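Local coordinates for T9SS C-terminal target domain-containing protein (PDB 5JVK), which probably hydrolyses O-glycosidic bonds in carbohydrates as a family 39 glycoside hydrolase of a gut Bacteroides, at residues M151-H154 and M155-F158; K209-G212 and N213-E217. One frame throughout, in Å; residues are numbered along the deposited sequence.

Contact 1: residues M151-H154 and M155-F158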
ATOM      1  N   MET A 151     -16.477  21.465  -5.097  1.00 50.64           N
ATOM      2  CA  MET A 151     -15.334  20.562  -4.962  1.00 49.99           C
ATOM      3  C   MET A 151     -14.519  20.998  -3.740  1.00 49.50           C
ATOM      4  O   MET A 151     -13.976  22.104  -3.741  1.00 49.44           O
ATOM      5  CB  MET A 151     -14.472  20.617  -6.230  1.00 50.57           C
ATOM      6  CG  MET A 151     -13.301  19.640  -6.269  1.00 50.91           C
ATOM      7  SD  MET A 151     -13.760  17.903  -6.077  1.00 51.27           S
ATOM      8  CE  MET A 151     -14.814  17.653  -7.500  1.00 50.91           C
ATOM      9  N   PRO A 152     -14.433  20.146  -2.689  1.00 49.27           N
ATOM     10  CA  PRO A 152     -13.678  20.541  -1.485  1.00 49.10           C
ATOM     11  C   PRO A 152     -12.195  20.810  -1.740  1.00 49.22           C
ATOM     12  O   PRO A 152     -11.630  20.291  -2.704  1.00 48.33           O
ATOM     13  CB  PRO A 152     -13.847  19.340  -0.545  1.00 49.11           C
ATOM     14  CG  PRO A 152     -15.074  18.649  -1.016  1.00 49.34           C
ATOM     15  CD  PRO A 152     -15.097  18.840  -2.501  1.00 49.38           C
ATOM     16  N   GLU A 153     -11.583  21.610  -0.870  1.00 49.94           N
ATOM     17  CA  GLU A 153     -10.185  22.027  -1.036  1.00 50.73           C
ATOM     18  C   GLU A 153      -9.206  20.851  -0.964  1.00 50.10           C
ATOM     19  O   GLU A 153      -8.234  20.811  -1.725  1.00 49.88           O
ATOM     20  CB  GLU A 153      -9.813  23.106  -0.002  1.00 51.73           C
ATOM     21  CG  GLU A 153      -8.381  23.646  -0.074  1.00 53.04           C
ATOM     22  CD  GLU A 153      -7.983  24.173  -1.447  1.00 54.60           C
ATOM     23  OE1 GLU A 153      -6.787  24.073  -1.798  1.00 55.72           O
ATOM     24  OE2 GLU A 153      -8.855  24.690  -2.183  1.00 55.81           O
ATOM     25  N   HIS A 154      -9.465  19.901  -0.065  1.00 49.07           N
ATOM     26  CA  HIS A 154      -8.594  18.727   0.080  1.00 47.86           C
ATOM     27  C   HIS A 154      -8.493  17.873  -1.195  1.00 46.00           C
ATOM     28  O   HIS A 154      -7.452  17.267  -1.436  1.00 44.93           O
ATOM     29  CB  HIS A 154      -8.969  17.878   1.313  1.00 48.61           C
ATOM     30  CG  HIS A 154     -10.307  17.206   1.228  1.00 49.79           C
ATOM     31  ND1 HIS A 154     -10.465  15.923   0.747  1.00 50.13           N
ATOM     32  CD2 HIS A 154     -11.542  17.625   1.594  1.00 50.09           C
ATOM     33  CE1 HIS A 154     -11.743  15.587   0.805  1.00 49.76           C
ATOM     34  NE2 HIS A 154     -12.417  16.602   1.315  1.00 49.85           N
ATOM     35  N   MET A 155      -9.546  17.857  -2.017  1.00 44.74           N
ATOM     36  CA  MET A 155      -9.515  17.130  -3.297  1.00 44.70           C
ATOM     37  C   MET A 155      -8.511  17.699  -4.298  1.00 44.32           C
ATOM     38  O   MET A 155      -7.759  16.940  -4.914  1.00 44.71           O
ATOM     39  CB  MET A 155     -10.902  17.079  -3.947  1.00 45.18           C
ATOM     40  CG  MET A 155     -11.801  15.990  -3.391  1.00 45.71           C
ATOM     41  SD  MET A 155     -11.189  14.318  -3.689  1.00 45.98           S
ATOM     42  CE  MET A 155     -11.256  14.246  -5.476  1.00 46.19           C
ATOM     43  N   TYR A 156      -8.513  19.020  -4.465  1.00 43.67           N
ATOM     44  CA  TYR A 156      -7.526  19.699  -5.316  1.00 43.03           C
ATOM     45  C   TYR A 156      -6.100  19.491  -4.793  1.00 42.17           C
ATOM     46  O   TYR A 156      -5.174  19.296  -5.584  1.00 42.12           O
ATOM     47  CB  TYR A 156      -7.826  21.206  -5.437  1.00 43.06           C
ATOM     48  CG  TYR A 156      -9.084  21.545  -6.223  1.00 42.68           C
ATOM     49  CD1 TYR A 156      -9.225  21.154  -7.557  1.00 42.66           C
ATOM     50  CD2 TYR A 156     -10.127  22.274  -5.641  1.00 42.51           C
ATOM     51  CE1 TYR A 156     -10.369  21.464  -8.283  1.00 42.57           C
ATOM     52  CE2 TYR A 156     -11.275  22.590  -6.359  1.00 42.31           C
ATOM     53  CZ  TYR A 156     -11.389  22.185  -7.680  1.00 42.61           C
ATOM     54  OH  TYR A 156     -12.520  22.492  -8.400  1.00 42.73           O
ATOM     55  N   GLN A 157      -5.938  19.532  -3.468  1.00 41.70           N
ATOM     56  CA  GLN A 157      -4.649  19.264  -2.813  1.00 41.86           C
ATOM     57  C   GLN A 157      -4.139  17.844  -3.087  1.00 41.26           C
ATOM     58  O   GLN A 157      -2.979  17.667  -3.474  1.00 40.54           O
ATOM     59  CB  GLN A 157      -4.740  19.501  -1.295  1.00 42.44           C
ATOM     60  CG  GLN A 157      -4.840  20.966  -0.891  1.00 43.18           C
ATOM     61  CD  GLN A 157      -4.982  21.153   0.613  1.00 44.20           C
ATOM     62  OE1 GLN A 157      -6.010  20.806   1.197  1.00 44.93           O
ATOM     63  NE2 GLN A 157      -3.953  21.713   1.249  1.00 44.14           N
ATOM     64  N   PHE A 158      -5.011  16.853  -2.885  1.00 40.65           N
ATOM     65  CA  PHE A 158      -4.691  15.437  -3.154  1.00 39.90           C
ATOM     66  C   PHE A 158      -4.285  15.189  -4.610  1.00 39.61           C
ATOM     67  O   PHE A 158      -3.252  14.569  -4.871  1.00 39.36           O
ATOM     68  CB  PHE A 158      -5.871  14.505  -2.794  1.00 39.66           C
ATOM     69  CG  PHE A 158      -5.773  13.893  -1.422  1.00 39.46           C
ATOM     70  CD1 PHE A 158      -6.665  14.245  -0.409  1.00 39.16           C
ATOM     71  CD2 PHE A 158      -4.788  12.951  -1.141  1.00 39.62           C
ATOM     72  CE1 PHE A 158      -6.570  13.674   0.853  1.00 38.85           C
ATOM     73  CE2 PHE A 158      -4.689  12.379   0.119  1.00 39.07           C
ATOM     74  CZ  PHE A 158      -5.580  12.741   1.118  1.00 38.61           C
TER
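The backbone carbonyl of His154 takes the amide of Phe158 in the shortest bond here, N to O 2.9 Å. The preceding i to i+4 bond runs from Gln157 N to Glu153 O at 3.2 Å. A weak bond from Met155 N to Pro152 O, 3.3 Å, belongs to the first turn, where the chain enters helix 153-164. Ahead of that turn Met151 folds back on the helix. Its CG, anti to the backbone N (chi1 -175°), is carried over one face of the Tyr156 ring, 3.8 Å from the centroid and offset toward the rim, a CH-pi contact. Bends at the next two torsions then place Met151 SD 3.7 Å from Met155 CB; the sulfur also stands above the Tyr156 face at a distance, a loose Met-aromatic contact. The Tyr156 hydroxyl passes alongside Met151 CB and is hydrogen-bonded to Glu210, which pins the outer end of the ring. On the exposed flank Glu153 and Gln157 cross at about a right angle, Glu153 OE1 lying 3.8 Å from Gln157 CG. A chi1 of 67° sets the His154 ring between its own backbone N and carbonyl carbon, and Phe158 CD1 comes to the ring's edge, 4.3 Å from His154 ND1. This is the start of an outer helix of the (beta/alpha)8 barrel: Met151 and Met155 lean on helix 194-211, Pro152 and Met155 meet Leu137 of strand 132-138, and His154, Gln157 and Phe158 face helix 118-127.

Contact 2: residues K209-G212 and N213-E217; sequences KEMG and NRVTE
Met211 and Val215 meet where helix 194-211 runs out, the valine folding back against the last helical residue. Val215 CG2 lies 4.0 Å from Met211 CB, and the methionine CG is equally near the same methyl, so the two side chains touch obliquely through carbon alone. With chi1 at -180° the valine sets CG1 anti to its amide nitrogen, leaving CG2 as the branch that reaches the methionine. The methionine chain keeps CG beside its backbone N and bends at chi2. Both residues are buried, and both also pack on Val159 of helix 153-164.

The turn between them is made at Gly212, the first residue to leave helical geometry, whose phi of 72° is one that a residue without a CB adopts readily. Past it, the amide of Arg214 returns to the carbonyl oxygen of Met211, N to O 3.3 Å. The arginine's own aliphatic chain wraps the same oxygen: CB, CG and CD all lie close, with Arg214 CG 3.2 Å from Met211 O. A turn about the CG-CD bond (chi3 74°) swings NE aside, and the guanidinium group goes on to a salt bridge through NH2 with Glu163. The Asn213 amide is hydrogen-bonded to Asn248 through OD1 and to Asp250 through ND2, with OD1 3.4 Å from Gly212 C. Farther on, Thr216 OG1 donates to Glu217 OE2 over 2.6 Å, meeting the carboxylate from above its plane as strand 217-220 of the barrel begins.

Chemically, the Met211 carbonyl at the helix end is met by one amide and sheathed by aliphatic carbon, which probably shields that bond from water, while the arginine charge is paired with Glu163 outside the turn.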
ATOM      1  N   LYS A 209     -16.855  15.023 -13.794  1.00 45.31           N
ATOM      2  CA  LYS A 209     -16.738  16.109 -14.783  1.00 46.68           C
ATOM      3  C   LYS A 209     -15.596  17.067 -14.442  1.00 45.90           C
ATOM      4  O   LYS A 209     -14.765  17.385 -15.294  1.00 45.17           O
ATOM      5  CB  LYS A 209     -18.042  16.921 -14.856  1.00 48.75           C
ATOM      6  CG  LYS A 209     -18.212  17.738 -16.131  1.00 50.46           C
ATOM      7  CD  LYS A 209     -19.273  18.816 -15.951  1.00 52.09           C
ATOM      8  CE  LYS A 209     -19.402  19.701 -17.182  1.00 52.98           C
ATOM      9  NZ  LYS A 209     -20.096  19.012 -18.306  1.00 53.62           N
ATOM     10  N   GLU A 210     -15.581  17.512 -13.186  1.00 45.54           N
ATOM     11  CA  GLU A 210     -14.636  18.515 -12.693  1.00 45.86           C
ATOM     12  C   GLU A 210     -13.192  18.043 -12.819  1.00 45.61           C
ATOM     13  O   GLU A 210     -12.342  18.763 -13.345  1.00 45.84           O
ATOM     14  CB  GLU A 210     -14.955  18.846 -11.227  1.00 46.61           C
ATOM     15  CG  GLU A 210     -14.141  19.979 -10.604  1.00 47.86           C
ATOM     16  CD  GLU A 210     -14.406  21.347 -11.213  1.00 48.59           C
ATOM     17  OE1 GLU A 210     -15.424  21.520 -11.924  1.00 49.01           O
ATOM     18  OE2 GLU A 210     -13.587  22.259 -10.967  1.00 48.87           O
ATOM     19  N   MET A 211     -12.932  16.833 -12.333  1.00 45.27           N
ATOM     20  CA  MET A 211     -11.598  16.237 -12.386  1.00 44.37           C
ATOM     21  C   MET A 211     -11.228  15.781 -13.791  1.00 43.69           C
ATOM     22  O   MET A 211     -10.090  15.969 -14.225  1.00 43.48           O
ATOM     23  CB  MET A 211     -11.506  15.048 -11.423  1.00 44.53           C
ATOM     24  CG  MET A 211     -11.638  15.431  -9.960  1.00 44.26           C
ATOM     25  SD  MET A 211     -10.237  16.429  -9.432  1.00 45.28           S
ATOM     26  CE  MET A 211     -10.826  17.055  -7.862  1.00 45.92           C
ATOM     27  N   GLY A 212     -12.187  15.182 -14.491  1.00 43.07           N
ATOM     28  CA  GLY A 212     -11.952  14.659 -15.829  1.00 43.10           C
ATOM     29  C   GLY A 212     -11.083  13.420 -15.755  1.00 42.95           C
ATOM     30  O   GLY A 212     -11.353  12.520 -14.951  1.00 43.47           O
ATOM     31  N   ASN A 213     -10.033  13.387 -16.575  1.00 42.42           N
ATOM     32  CA  ASN A 213      -9.069  12.278 -16.588  1.00 41.82           C
ATOM     33  C   ASN A 213      -7.863  12.511 -15.662  1.00 40.71           C
ATOM     34  O   ASN A 213      -6.871  11.783 -15.732  1.00 41.21           O
ATOM     35  CB  ASN A 213      -8.635  11.972 -18.025  1.00 42.08           C
ATOM     36  CG  ASN A 213      -9.766  11.384 -18.857  1.00 43.64           C
ATOM     37  OD1 ASN A 213     -10.940  11.459 -18.480  1.00 44.26           O
ATOM     38  ND2 ASN A 213      -9.419  10.788 -19.993  1.00 44.61           N
ATOM     39  N   ARG A 214      -7.966  13.506 -14.781  1.00 39.23           N
ATOM     40  CA  ARG A 214      -7.064  13.629 -13.637  1.00 38.17           C
ATOM     41  C   ARG A 214      -7.335  12.515 -12.611  1.00 37.12           C
ATOM     42  O   ARG A 214      -6.442  12.141 -11.848  1.00 36.46           O
ATOM     43  CB  ARG A 214      -7.216  15.000 -12.970  1.00 38.01           C
ATOM     44  CG  ARG A 214      -6.905  16.187 -13.878  1.00 37.72           C
ATOM     45  CD  ARG A 214      -7.191  17.505 -13.173  1.00 37.44           C
ATOM     46  NE  ARG A 214      -6.173  17.825 -12.170  1.00 36.96           N
ATOM     47  CZ  ARG A 214      -6.285  18.765 -11.230  1.00 36.63           C
ATOM     48  NH1 ARG A 214      -7.379  19.519 -11.126  1.00 36.46           N
ATOM     49  NH2 ARG A 214      -5.283  18.955 -10.374  1.00 36.84           N
ATOM     50  N   VAL A 215      -8.577  12.017 -12.594  1.00 35.99           N
ATOM     51  CA  VAL A 215      -8.989  10.872 -11.779  1.00 34.54           C
ATOM     52  C   VAL A 215      -9.772   9.893 -12.662  1.00 33.51           C
ATOM     53  O   VAL A 215     -10.917  10.160 -13.027  1.00 33.78           O
ATOM     54  CB  VAL A 215      -9.867  11.327 -10.591  1.00 34.57           C
ATOM     55  CG1 VAL A 215     -10.292  10.135  -9.737  1.00 34.72           C
ATOM     56  CG2 VAL A 215      -9.128  12.360  -9.744  1.00 34.32           C
ATOM     57  N   THR A 216      -9.146   8.766 -13.001  1.00 32.68           N
ATOM     58  CA  THR A 216      -9.750   7.741 -13.868  1.00 31.76           C
ATOM     59  C   THR A 216     -10.345   6.538 -13.114  1.00 30.86           C
ATOM     60  O   THR A 216     -10.936   5.657 -13.743  1.00 30.10           O
ATOM     61  CB  THR A 216      -8.728   7.225 -14.905  1.00 31.80           C
ATOM     62  OG1 THR A 216      -7.507   6.872 -14.245  1.00 31.70           O
ATOM     63  CG2 THR A 216      -8.436   8.293 -15.943  1.00 31.89           C
ATOM     64  N   GLU A 217     -10.192   6.502 -11.787  1.00 30.26           N
ATOM     65  CA  GLU A 217     -10.718   5.411 -10.957  1.00 30.14           C
ATOM     66  C   GLU A 217     -11.606   5.969  -9.846  1.00 29.91           C
ATOM     67  O   GLU A 217     -11.128   6.697  -8.971  1.00 29.25           O
ATOM     68  CB  GLU A 217      -9.577   4.594 -10.337  1.00 30.10           C
ATOM     69  CG  GLU A 217      -8.791   3.739 -11.323  1.00 29.97           C
ATOM     70  CD  GLU A 217      -7.749   4.520 -12.105  1.00 30.03           C
ATOM     71  OE1 GLU A 217      -6.937   5.235 -11.481  1.00 30.24           O
ATOM     72  OE2 GLU A 217      -7.738   4.420 -13.349  1.00 29.99           O
TER

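Contacts 1 and 2 lie at neighbouring outer helices of the same barrel, 153-164 and 194-211, with centres about 13 Å apart, and they touch directly. The polar tie from Tyr156 OH to Glu210 OE2 measures 2.8 Å. Beside it three methionines gather: Met211 CE lies 3.5 Å from Met151 SD, and 3.7 Å from Met155 CE. Met151 CE also rests on Glu210 CB, at 3.9 Å. Contact 1 opens helix 153-164, and contact 2 carries the end of helix 194-211 through the loop to strand 217-220, so the start of one helix packs against the end of the next. Strand 168-174 comes between these helices in sequence, as expected of successive beta-alpha units.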